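Ent-copalyl diphosphate synthase (PDB 5BP8) is a largely helical bacterial terpene cyclase whose C-terminal part is related to the squalene-hopene cyclases. Local coordinates at residues Thr349-His354 with Tyr404-Cys409; Leu356-His361 with Leu411-Phe416. All blocks are in the same frame, centred on the assembly; numbering follows the deposited sequence.

Coming from the N terminus, the chain enters helix 349-365, which supplies first Thr349-His354 and then Leu356-His361. It turns, runs through helix 370-386 and returns in helix 402-416, which gives Tyr404-Cys409 and then Leu411-Phe416. Each contact thus closes a loop with 49 residues between its segments, and the two loops cross, because the segments alternate along the chain. Contact 1 joins the early turns of the two helices and contact 2 their later turns, with centres about 10 Å apart. The two meet where Ala353 O packs on Ala412 CB at 3.4 Å. Together they pair two parallel helices, with helix 370-386 packed beside them.

Contact 1: Thr349-His354 with Tyr404-Cys409; sequences TSTNAH and YATACC
Ala353 packs on Cys408 and Cys409, and Thr349 on Cys409, where helices 349-365 and 402-416 run side by side, parallel neighbours as in an alpha-alpha barrel. The short segments cross at 23° with their axes 8.6 Å apart, consistent with the small residues at the interface. The apolar part has Ala353 CB 4.2 Å from both Cys408 CB and Cys409 SG, and Cys409 SG 3.8 Å from Thr349 CB. Ala353 CB also rests on a backbone carbonyl, 3.5 Å from Cys408 O. The Thr349 hydroxyl bonds Met395 O.

Polar groups collect on one flank, where a single water donates a hydrogen bond to Ser350 OG at 2.7 Å and is also hydrogen-bonded to Tyr404 OH at 2.6 Å, in the plane of the tyrosine ring. Ser350 OG also bonds Asp396. Tyr404 CG stands anti to its backbone N (chi1 179°), which carries the phenol across to the other helix.

The aromatic part centres on His354, whose ND1 is held by Asp308, a bond that would fix the rotation of the imidazole and turn CE1 and NE2 to the second helix. Tyr404 OH comes to the ring edge, 3.4 Å from His354 CE1. Cys408 SG approaches obliquely, 3.4 Å from His354 NE2.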
loop_
_atom_site.group_PDB
_atom_site.type_symbol
_atom_site.label_atom_id
_atom_site.label_comp_id
_atom_site.label_asym_id
_atom_site.label_seq_id
_atom_site.Cartn_x
_atom_site.Cartn_y
_atom_site.Cartn_z
ATOM N N THR A 349 -1.224 -4.355 14.029
ATOM C CA THR A 349 -0.053 -4.409 14.925
ATOM C C THR A 349 0.910 -3.270 14.624
ATOM O O THR A 349 1.403 -2.616 15.553
ATOM C CB THR A 349 0.698 -5.750 14.799
ATOM O OG1 THR A 349 1.044 -5.979 13.418
ATOM C CG2 THR A 349 -0.161 -6.897 15.309
ATOM N N SER A 350 1.133 -2.969 13.330
ATOM C CA SER A 350 2.060 -1.899 12.943
ATOM C C SER A 350 1.529 -0.535 13.414
ATOM O O SER A 350 2.308 0.327 13.808
ATOM C CB SER A 350 2.350 -1.887 11.415
ATOM O OG SER A 350 1.234 -1.407 10.706
ATOM N N THR A 351 0.219 -0.343 13.366
ATOM C CA THR A 351 -0.396 0.904 13.825
ATOM C C THR A 351 -0.130 1.118 15.326
ATOM O O THR A 351 0.284 2.199 15.755
ATOM C CB THR A 351 -1.894 0.907 13.530
ATOM O OG1 THR A 351 -2.104 0.830 12.107
ATOM C CG2 THR A 351 -2.601 2.164 14.084
ATOM N N ASN A 352 -0.361 0.078 16.110
ATOM C CA ASN A 352 -0.102 0.158 17.546
ATOM C C ASN A 352 1.361 0.387 17.865
ATOM O O ASN A 352 1.675 1.190 18.750
ATOM C CB ASN A 352 -0.676 -1.051 18.265
ATOM C CG ASN A 352 -2.168 -0.912 18.504
ATOM O OD1 ASN A 352 -2.610 -0.442 19.581
ATOM N ND2 ASN A 352 -2.962 -1.268 17.505
ATOM N N ALA A 353 2.260 -0.284 17.132
ATOM C CA ALA A 353 3.693 0.041 17.203
ATOM C C ALA A 353 3.979 1.516 16.953
ATOM O O ALA A 353 4.737 2.147 17.715
ATOM C CB ALA A 353 4.508 -0.826 16.240
ATOM N N HIS A 354 3.388 2.091 15.895
ATOM C CA HIS A 354 3.655 3.473 15.565
ATOM C C HIS A 354 3.064 4.445 16.615
ATOM O O HIS A 354 3.667 5.483 16.931
ATOM C CB HIS A 354 3.205 3.771 14.111
ATOM C CG HIS A 354 4.008 3.015 13.097
ATOM N ND1 HIS A 354 3.507 2.613 11.872
ATOM C CD2 HIS A 354 5.283 2.567 13.145
ATOM C CE1 HIS A 354 4.439 1.942 11.222
ATOM N NE2 HIS A 354 5.522 1.891 11.973
ATOM N N TYR A 404 8.041 -6.506 7.483
ATOM C CA TYR A 404 7.537 -5.170 7.859
ATOM C C TYR A 404 6.982 -5.179 9.280
ATOM O O TYR A 404 7.396 -4.350 10.131
ATOM C CB TYR A 404 6.437 -4.689 6.914
ATOM C CG TYR A 404 5.873 -3.335 7.277
ATOM C CD1 TYR A 404 6.653 -2.209 7.170
ATOM C CD2 TYR A 404 4.563 -3.189 7.723
ATOM C CE1 TYR A 404 6.153 -0.957 7.487
ATOM C CE2 TYR A 404 4.047 -1.927 8.055
ATOM C CZ TYR A 404 4.860 -0.824 7.950
ATOM O OH TYR A 404 4.448 0.459 8.218
ATOM N N ALA A 405 6.034 -6.086 9.525
ATOM C CA ALA A 405 5.292 -6.114 10.803
ATOM C C ALA A 405 6.249 -6.371 11.975
ATOM O O ALA A 405 6.200 -5.666 13.018
ATOM C CB ALA A 405 4.203 -7.162 10.760
ATOM N N THR A 406 7.185 -7.291 11.760
ATOM C CA THR A 406 8.115 -7.660 12.837
ATOM C C THR A 406 9.088 -6.519 13.151
ATOM O O THR A 406 9.377 -6.239 14.330
ATOM C CB THR A 406 8.875 -8.951 12.489
ATOM O OG1 THR A 406 7.923 -9.992 12.220
ATOM C CG2 THR A 406 9.747 -9.404 13.677
ATOM N N ALA A 407 9.585 -5.847 12.119
ATOM C CA ALA A 407 10.436 -4.694 12.330
ATOM C C ALA A 407 9.685 -3.597 13.069
ATOM O O ALA A 407 10.222 -3.053 14.064
ATOM C CB ALA A 407 10.975 -4.143 11.034
ATOM N N CYS A 408 8.471 -3.273 12.617
ATOM C CA CYS A 408 7.695 -2.192 13.259
ATOM C C CYS A 408 7.545 -2.456 14.777
ATOM O O CYS A 408 7.827 -1.579 15.597
ATOM C CB CYS A 408 6.315 -2.039 12.654
ATOM S SG CYS A 408 6.343 -1.285 10.992
ATOM N N CYS A 409 7.080 -3.646 15.119
ATOM C CA CYS A 409 6.722 -3.981 16.491
ATOM C C CYS A 409 7.927 -4.137 17.373
ATOM O O CYS A 409 7.942 -3.605 18.496
ATOM C CB CYS A 409 5.870 -5.248 16.525
ATOM S SG CYS A 409 4.269 -4.993 15.757
HETATM O O HOH W 1 2.080 0.616 9.170
#

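Contact 2: Leu356-His361 with Leu411-Phe416; sequences LEALGH and LALAEF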
loop_
_atom_site.group_PDB
_atom_site.type_symbol
_atom_site.label_atom_id
_atom_site.label_comp_id
_atom_site.label_asym_id
_atom_site.label_seq_id
_atom_site.Cartn_x
_atom_site.Cartn_y
_atom_site.Cartn_z
ATOM N N LEU A 356 2.778 3.594 19.790
ATOM C CA LEU A 356 3.734 3.465 20.899
ATOM C C LEU A 356 4.924 4.406 20.722
ATOM O O LEU A 356 5.361 5.066 21.694
ATOM C CB LEU A 356 4.177 2.027 21.070
ATOM C CG LEU A 356 5.226 1.739 22.150
ATOM C CD1 LEU A 356 4.718 2.199 23.496
ATOM C CD2 LEU A 356 5.564 0.280 22.217
ATOM N N GLU A 357 5.444 4.509 19.496
ATOM C CA GLU A 357 6.530 5.438 19.225
ATOM C C GLU A 357 6.113 6.895 19.414
ATOM O O GLU A 357 6.850 7.663 20.039
ATOM C CB GLU A 357 7.120 5.244 17.835
ATOM C CG GLU A 357 7.706 3.843 17.628
ATOM C CD GLU A 357 8.238 3.641 16.226
ATOM O OE1 GLU A 357 7.564 4.119 15.256
ATOM O OE2 GLU A 357 9.323 3.020 16.102
ATOM N N ALA A 358 4.980 7.300 18.847
ATOM C CA ALA A 358 4.582 8.694 18.953
ATOM C C ALA A 358 4.413 9.083 20.439
ATOM O O ALA A 358 4.922 10.130 20.885
ATOM C CB ALA A 358 3.307 8.953 18.198
ATOM N N LEU A 359 3.701 8.241 21.179
ATOM C CA LEU A 359 3.438 8.505 22.596
ATOM C C LEU A 359 4.705 8.433 23.435
ATOM O O LEU A 359 5.002 9.360 24.212
ATOM C CB LEU A 359 2.374 7.562 23.140
ATOM C CG LEU A 359 1.003 7.675 22.484
ATOM C CD1 LEU A 359 0.048 6.732 23.169
ATOM C CD2 LEU A 359 0.437 9.088 22.490
ATOM N N GLY A 360 5.448 7.342 23.278
ATOM C CA GLY A 360 6.686 7.132 24.015
ATOM C C GLY A 360 7.686 8.228 23.762
ATOM O O GLY A 360 8.351 8.732 24.705
ATOM N N HIS A 361 7.780 8.658 22.506
ATOM C CA HIS A 361 8.709 9.703 22.181
ATOM C C HIS A 361 8.254 11.041 22.765
ATOM O O HIS A 361 9.093 11.835 23.233
ATOM C CB HIS A 361 8.898 9.861 20.690
ATOM C CG HIS A 361 9.860 10.948 20.340
ATOM N ND1 HIS A 361 9.448 12.220 20.011
ATOM C CD2 HIS A 361 11.211 10.973 20.324
ATOM C CE1 HIS A 361 10.506 12.967 19.762
ATOM N NE2 HIS A 361 11.586 12.233 19.940
ATOM N N LEU A 411 10.946 -2.858 16.931
ATOM C CA LEU A 411 11.681 -1.600 17.068
ATOM C C LEU A 411 10.973 -0.609 17.982
ATOM O O LEU A 411 11.634 0.146 18.692
ATOM C CB LEU A 411 11.937 -0.946 15.706
ATOM C CG LEU A 411 12.991 -1.702 14.871
ATOM C CD1 LEU A 411 13.004 -1.195 13.433
ATOM C CD2 LEU A 411 14.361 -1.635 15.541
ATOM N N ALA A 412 9.642 -0.612 17.957
ATOM C CA ALA A 412 8.847 0.211 18.858
ATOM C C ALA A 412 9.042 -0.295 20.298
ATOM O O ALA A 412 9.278 0.504 21.219
ATOM C CB ALA A 412 7.382 0.144 18.466
ATOM N N LEU A 413 8.935 -1.603 20.478
ATOM C CA LEU A 413 9.124 -2.211 21.810
ATOM C C LEU A 413 10.544 -2.063 22.351
ATOM O O LEU A 413 10.732 -1.947 23.577
ATOM C CB LEU A 413 8.733 -3.674 21.797
ATOM C CG LEU A 413 7.237 -3.974 21.781
ATOM C CD1 LEU A 413 7.042 -5.421 21.347
ATOM C CD2 LEU A 413 6.543 -3.713 23.111
ATOM N N ALA A 414 11.541 -2.097 21.473
ATOM C CA ALA A 414 12.937 -1.953 21.883
ATOM C C ALA A 414 13.196 -0.569 22.496
ATOM O O ALA A 414 13.868 -0.441 23.519
ATOM C CB ALA A 414 13.871 -2.196 20.707
ATOM N N GLU A 415 12.642 0.455 21.876
ATOM C CA GLU A 415 12.876 1.814 22.314
ATOM C C GLU A 415 11.912 2.267 23.439
ATOM O O GLU A 415 12.311 3.082 24.290
ATOM C CB GLU A 415 12.810 2.776 21.111
ATOM C CG GLU A 415 13.301 4.205 21.391
ATOM C CD GLU A 415 14.772 4.316 21.810
ATOM O OE1 GLU A 415 15.580 3.398 21.540
ATOM O OE2 GLU A 415 15.124 5.358 22.435
ATOM N N PHE A 416 10.673 1.764 23.458
ATOM C CA PHE A 416 9.637 2.318 24.364
ATOM C C PHE A 416 8.857 1.309 25.194
ATOM O O PHE A 416 7.924 1.698 25.884
ATOM C CB PHE A 416 8.631 3.128 23.554
ATOM C CG PHE A 416 9.247 4.276 22.841
ATOM C CD1 PHE A 416 9.745 5.363 23.553
ATOM C CD2 PHE A 416 9.380 4.264 21.468
ATOM C CE1 PHE A 416 10.340 6.425 22.898
ATOM C CE2 PHE A 416 9.974 5.319 20.816
ATOM C CZ PHE A 416 10.456 6.399 21.525
HETATM O O HOH W 2 11.283 3.058 17.996
#
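Phe416 drives its ring into helix 349-365 as a knob in the hole formed by Leu356, Glu357, Gly360 and His361. The packing is tightest at Gly360, where Phe416 CE1 comes within 3.3 Å of Gly360 C; a residue without a side chain lets the ring settle against bare backbone. Across the rest of the hole, Glu357 O lies over one face of the ring, and His361 CB meets Phe416 CZ at 3.9 Å. Phe416 and His361 nevertheless remain partly exposed. Beside the ring, the side chains of Leu356 and Phe416 run antiparallel alongside each other, with Leu356 CG 3.9 Å from Phe416 CB. Leu356 CG is anti to the backbone N (chi1 177°), a turn that sends CD2 over to Ala412 and to Leu413 CD2, while Ile377 and Ile380 of helix 370-386 touch the same leucine.

The Glu357 side is looser and holds a water, though it is buried. Glu357 stretches out with its CG against Ala412 CB at 3.8 Å, and its carboxylate reaches the second helix through a water that donates to Glu357 OE2 (2.7 Å) and to Leu411 O (3.0 Å).

With axes 9.7 Å apart and 15° between them, the later turns of the two helices are thus also linked through solvent: a buried carboxylate and a backbone carbonyl, both acceptors, share one donor and are joined without a direct bond between them.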